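Local coordinates for protein proteolytically activated form of PPO4 Tyrosinase (Agaricus bisporus var. bisporus H97, PDB 4OUA) that oxidises phenols with a pair of copper ions, hydroxylating monophenols and converting the resulting o-diphenols to o-quinones, the initial step of melanin synthesis, at residues T29-A34 / L126-W131; S44-F49 / P62-K67. One frame throughout, in Å; residues are numbered along the deposited sequence.

Contact 1 (T29-A34 / L126-W131)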
# COMPACT_ATOMS: atom_id res chain seq x y z
N THR A 29 6.54 2.64 -17.66
CA THR A 29 5.55 2.73 -18.72
C THR A 29 4.35 1.83 -18.45
O THR A 29 3.20 2.24 -18.61
CB THR A 29 6.14 2.35 -20.09
OG1 THR A 29 7.07 3.36 -20.51
CG2 THR A 29 5.04 2.22 -21.13
N LEU A 30 4.63 0.60 -18.03
CA LEU A 30 3.57 -0.37 -17.75
C LEU A 30 2.73 0.06 -16.56
O LEU A 30 1.52 -0.17 -16.53
CB LEU A 30 4.16 -1.76 -17.50
CG LEU A 30 4.67 -2.52 -18.73
CD1 LEU A 30 5.20 -3.89 -18.34
CD2 LEU A 30 3.57 -2.64 -19.78
N TYR A 31 3.37 0.70 -15.59
CA TYR A 31 2.69 1.15 -14.39
C TYR A 31 1.76 2.32 -14.68
O TYR A 31 0.63 2.37 -14.20
CB TYR A 31 3.71 1.53 -13.31
CG TYR A 31 3.10 1.72 -11.94
CD1 TYR A 31 2.79 0.64 -11.13
CD2 TYR A 31 2.83 3.00 -11.45
CE1 TYR A 31 2.23 0.81 -9.88
CE2 TYR A 31 2.27 3.18 -10.20
CZ TYR A 31 1.97 2.08 -9.42
OH TYR A 31 1.41 2.26 -8.17
N ILE A 32 2.25 3.27 -15.48
CA ILE A 32 1.46 4.44 -15.86
C ILE A 32 0.27 4.05 -16.73
O ILE A 32 -0.81 4.63 -16.62
CB ILE A 32 2.31 5.48 -16.61
CG1 ILE A 32 3.49 5.93 -15.75
CG2 ILE A 32 1.46 6.67 -17.02
CD1 ILE A 32 3.09 6.60 -14.46
N ARG A 33 0.48 3.07 -17.61
CA ARG A 33 -0.59 2.59 -18.47
C ARG A 33 -1.63 1.79 -17.69
O ARG A 33 -2.83 2.02 -17.82
CB ARG A 33 -0.02 1.73 -19.61
CG ARG A 33 0.81 2.50 -20.62
CD ARG A 33 -0.02 3.59 -21.29
NE ARG A 33 0.60 4.06 -22.53
CZ ARG A 33 0.13 5.05 -23.28
NH1 ARG A 33 -0.97 5.70 -22.90
NH2 ARG A 33 0.75 5.41 -24.39
N ALA A 34 -1.15 0.84 -16.88
CA ALA A 34 -2.04 -0.05 -16.14
C ALA A 34 -2.81 0.70 -15.06
O ALA A 34 -3.98 0.40 -14.80
CB ALA A 34 -1.25 -1.19 -15.53
N LEU A 126 6.52 -7.23 -13.12
CA LEU A 126 5.98 -6.02 -12.53
C LEU A 126 5.43 -6.25 -11.12
O LEU A 126 4.62 -7.15 -10.90
CB LEU A 126 4.88 -5.43 -13.41
CG LEU A 126 4.28 -4.12 -12.90
CD1 LEU A 126 5.37 -3.07 -12.72
CD2 LEU A 126 3.20 -3.62 -13.84
N ARG A 127 5.88 -5.43 -10.18
CA ARG A 127 5.43 -5.50 -8.80
C ARG A 127 5.22 -4.09 -8.26
O ARG A 127 5.75 -3.12 -8.81
CB ARG A 127 6.44 -6.25 -7.93
CG ARG A 127 6.70 -7.69 -8.35
CD ARG A 127 5.48 -8.57 -8.12
NE ARG A 127 5.78 -9.98 -8.33
CZ ARG A 127 5.77 -10.57 -9.52
NH1 ARG A 127 5.48 -9.88 -10.61
NH2 ARG A 127 6.06 -11.86 -9.62
N GLN A 128 4.46 -3.97 -7.17
CA GLN A 128 4.19 -2.66 -6.59
C GLN A 128 5.42 -2.08 -5.91
O GLN A 128 5.89 -2.60 -4.90
CB GLN A 128 3.03 -2.76 -5.58
CG GLN A 128 2.73 -1.45 -4.87
CD GLN A 128 2.36 -0.32 -5.83
OE1 GLN A 128 2.89 0.78 -5.74
NE2 GLN A 128 1.43 -0.60 -6.74
N PRO A 129 5.95 -0.97 -6.46
CA PRO A 129 7.11 -0.28 -5.89
C PRO A 129 6.80 0.30 -4.51
O PRO A 129 5.64 0.56 -4.21
CB PRO A 129 7.40 0.83 -6.90
CG PRO A 129 6.08 1.08 -7.56
CD PRO A 129 5.42 -0.27 -7.64
N TYR A 130 7.83 0.51 -3.69
CA TYR A 130 7.62 1.03 -2.35
C TYR A 130 8.26 2.40 -2.17
O TYR A 130 9.27 2.72 -2.80
CB TYR A 130 8.17 0.05 -1.30
CG TYR A 130 9.67 -0.17 -1.36
CD1 TYR A 130 10.55 0.71 -0.74
CD2 TYR A 130 10.20 -1.26 -2.03
CE1 TYR A 130 11.91 0.51 -0.80
CE2 TYR A 130 11.57 -1.47 -2.08
CZ TYR A 130 12.42 -0.58 -1.47
OH TYR A 130 13.78 -0.78 -1.52
N TRP A 131 7.65 3.20 -1.31
CA TRP A 131 8.11 4.55 -1.02
C TRP A 131 8.91 4.57 0.28
O TRP A 131 8.34 4.62 1.37
CB TRP A 131 6.91 5.50 -0.94
CG TRP A 131 7.23 6.92 -0.60
CD1 TRP A 131 8.44 7.54 -0.72
CD2 TRP A 131 6.32 7.89 -0.09
NE1 TRP A 131 8.33 8.85 -0.30
CE2 TRP A 131 7.04 9.09 0.09
CE3 TRP A 131 4.96 7.87 0.24
CZ2 TRP A 131 6.45 10.25 0.58
CZ3 TRP A 131 4.38 9.02 0.73
CH2 TRP A 131 5.12 10.20 0.89
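The ring of Tyr31 meets the carboxamide of Gln128 at its hydroxyl-bearing edge, near the ring plane. The two flat groups are turned 67° against each other. Tyr31 OH lies 3.6 Å from Gln128 CD, so the hydroxyl reaches the middle of the amide group. Pro129 approaches the same ring obliquely, with its CD 4.0 Å from Tyr31 CE1, and Leu101 of helix 86-109 also touches the Tyr31 side chain. Tyr31 sets its CG anti to the backbone N (chi1 -168°), which carries the ring off helix 25-39 to the loop. The Gln128 chain bends at chi2 (59°) and brings the amide to the hydroxyl. Replacing Tyr31 with an alanine would probably open a gap beside Pro129 and Leu101 and leave the Gln128 amide without the hydroxyl beside it.

One helical residue earlier, the contact is purely apolar. Leu30 CB packs on the CD2 branch of Leu126 at 4.2 Å. Trp119, Ala122 and Ala123 of helix 116-125 touch Leu30 as well. Within the loop, Arg127 NH1 donates to Leu126 O at 2.9 Å, from above the carbonyl plane.

The backbone of Gln128 is held at both ends: its N donates to Glu98 OE2 and its O accepts from Ser283 OG. These partners lie on helices 86-109 and 277-295, which also carry the copper ligands His90 and His282. The Gln128 side chain is about 8 Å from the side chain of His282 and about 13 Å from a copper ion. Contact 1 is thus buried packing of helix 25-39 against a loop bound to the helical dicopper core of a tyrosinase.

Contact 2 (S44-F49 / P62-K67)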
# COMPACT_ATOMS: atom_id res chain seq x y z
N SER A 44 -18.13 0.05 -10.80
CA SER A 44 -18.85 -1.13 -10.35
C SER A 44 -18.09 -2.40 -10.71
O SER A 44 -18.49 -3.51 -10.36
CB SER A 44 -20.26 -1.16 -10.94
OG SER A 44 -21.03 -0.08 -10.46
N ASP A 45 -16.97 -2.22 -11.41
CA ASP A 45 -16.08 -3.33 -11.74
C ASP A 45 -15.18 -3.62 -10.54
O ASP A 45 -14.42 -2.76 -10.10
CB ASP A 45 -15.25 -2.99 -12.98
CG ASP A 45 -14.52 -4.19 -13.55
OD1 ASP A 45 -14.12 -5.09 -12.78
OD2 ASP A 45 -14.34 -4.24 -14.79
N TYR A 46 -15.27 -4.84 -10.03
CA TYR A 46 -14.50 -5.24 -8.84
C TYR A 46 -13.00 -5.10 -9.04
O TYR A 46 -12.27 -4.81 -8.10
CB TYR A 46 -14.84 -6.68 -8.45
CG TYR A 46 -16.19 -6.83 -7.78
CD1 TYR A 46 -16.69 -5.83 -6.96
CD2 TYR A 46 -16.96 -7.97 -7.98
CE1 TYR A 46 -17.92 -5.96 -6.34
CE2 TYR A 46 -18.19 -8.11 -7.37
CZ TYR A 46 -18.67 -7.10 -6.55
OH TYR A 46 -19.90 -7.24 -5.94
N SER A 47 -12.53 -5.31 -10.27
CA SER A 47 -11.11 -5.20 -10.57
C SER A 47 -10.73 -3.78 -11.00
O SER A 47 -9.72 -3.58 -11.68
CB SER A 47 -10.71 -6.19 -11.66
OG SER A 47 -11.36 -5.89 -12.89
N SER A 48 -11.53 -2.81 -10.60
CA SER A 48 -11.25 -1.41 -10.92
C SER A 48 -10.57 -0.72 -9.74
O SER A 48 -10.66 -1.18 -8.60
CB SER A 48 -12.53 -0.66 -11.30
OG SER A 48 -13.35 -0.43 -10.17
N PHE A 49 -9.88 0.38 -10.03
CA PHE A 49 -9.19 1.16 -9.01
C PHE A 49 -10.13 1.58 -7.88
O PHE A 49 -9.73 1.63 -6.72
CB PHE A 49 -8.53 2.39 -9.64
CG PHE A 49 -7.78 3.24 -8.66
CD1 PHE A 49 -8.40 4.29 -8.01
CD2 PHE A 49 -6.44 3.00 -8.40
CE1 PHE A 49 -7.70 5.09 -7.11
CE2 PHE A 49 -5.74 3.78 -7.51
CZ PHE A 49 -6.37 4.83 -6.86
N PRO A 62 -19.64 -4.96 0.49
CA PRO A 62 -18.86 -6.19 0.30
C PRO A 62 -18.10 -6.19 -1.02
O PRO A 62 -18.61 -5.66 -2.01
CB PRO A 62 -19.93 -7.29 0.31
CG PRO A 62 -21.11 -6.68 0.99
CD PRO A 62 -21.08 -5.24 0.62
N TRP A 63 -16.90 -6.76 -1.04
CA TRP A 63 -16.08 -6.78 -2.25
C TRP A 63 -15.90 -8.18 -2.80
O TRP A 63 -15.34 -9.06 -2.13
CB TRP A 63 -14.72 -6.14 -1.97
CG TRP A 63 -13.83 -6.11 -3.18
CD1 TRP A 63 -13.80 -5.16 -4.15
CD2 TRP A 63 -12.84 -7.08 -3.53
NE1 TRP A 63 -12.85 -5.47 -5.09
CE2 TRP A 63 -12.25 -6.65 -4.74
CE3 TRP A 63 -12.39 -8.27 -2.95
CZ2 TRP A 63 -11.23 -7.37 -5.37
CZ3 TRP A 63 -11.38 -8.98 -3.58
CH2 TRP A 63 -10.82 -8.53 -4.77
N ALA A 64 -16.36 -8.39 -4.03
CA ALA A 64 -16.22 -9.67 -4.72
C ALA A 64 -16.83 -10.81 -3.91
O ALA A 64 -16.24 -11.89 -3.80
CB ALA A 64 -14.75 -9.95 -5.01
N LYS A 65 -18.01 -10.57 -3.35
CA LYS A 65 -18.70 -11.58 -2.56
C LYS A 65 -19.78 -12.27 -3.38
O LYS A 65 -20.50 -11.61 -4.14
CB LYS A 65 -19.30 -10.96 -1.30
CG LYS A 65 -18.30 -10.20 -0.44
CD LYS A 65 -17.18 -11.11 0.04
CE LYS A 65 -17.70 -12.23 0.92
NZ LYS A 65 -16.62 -13.15 1.37
N PRO A 66 -19.90 -13.60 -3.23
CA PRO A 66 -20.92 -14.42 -3.88
C PRO A 66 -22.34 -13.90 -3.64
O PRO A 66 -22.56 -13.12 -2.72
CB PRO A 66 -20.73 -15.79 -3.24
CG PRO A 66 -19.29 -15.82 -2.87
CD PRO A 66 -18.95 -14.41 -2.45
N LYS A 67 -23.29 -14.35 -4.46
CA LYS A 67 -24.66 -13.85 -4.41
C LYS A 67 -25.31 -14.05 -3.04
O LYS A 67 -25.85 -13.11 -2.46
CB LYS A 67 -25.51 -14.53 -5.48
O HOH W 1 -19.45 -8.14 -3.25
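Tyr46 and Ala64 bring their CA atoms to 6.3 Å where a type I beta turn, Asp45 to Ser48, lies against the irregular segment 62-67. The turn leads into helix 49-54, with Ser48 at the N-cap. An Asx turn overlaps it: Asp45 OD1 accepts from Ser47 N, and Ser47 OG reaches it from the same face of the carboxylate. Asp45 O takes both Ser48 N and Ser48 OG.

Tyr46 carries the contact. Its CG is anti to the carbonyl carbon (chi1 -75°), and the ring lies over the backbone of Ala64. Ala64 N sits 3.6 Å above the plane of the Tyr46 ring, over its centre. The edge of Tyr46 points toward the face of the Trp63 five-membered ring, an edge-to-face pair with planes at 61°. Ala64 CB lies over a face of the indole, offset toward the rim. Gln51 of helix 49-54 touches both aromatic side chains.

Trp63 NE1 donates to Tyr46 O at 3.1 Å, with the donor tilted 22° from the carbonyl plane. This bond ties the indole to the turn. The Trp63 side chain is about 7 Å from the bound sodium ion. At the far end of Tyr46, one water lies 2.9 Å from Tyr46 OH, accepts from Lys65 N at 2.8 Å and donates weakly to Pro62 O.

In the fold
Going from the N terminus, the chain passes a short strand and a short helix, then forms helix 25-39, which supplies one side of contact 1. It then turns through 44-49 into helix 49-54, passes the copper ligand His56, and returns at 62-67. Contact 2 closes this short loop, 13 residues apart at the nearest ends. The chain continues through His81 and helices 86-109 and 116-125 to 126-131, where contact 1 closes a larger loop, its segments 92 residues apart at the nearest ends. The small loop thus nests within the large one. The two contacts do not touch. Helix 86-109, which carries His90, packs against both, on Tyr31 in contact 1 and Trp63 in contact 2.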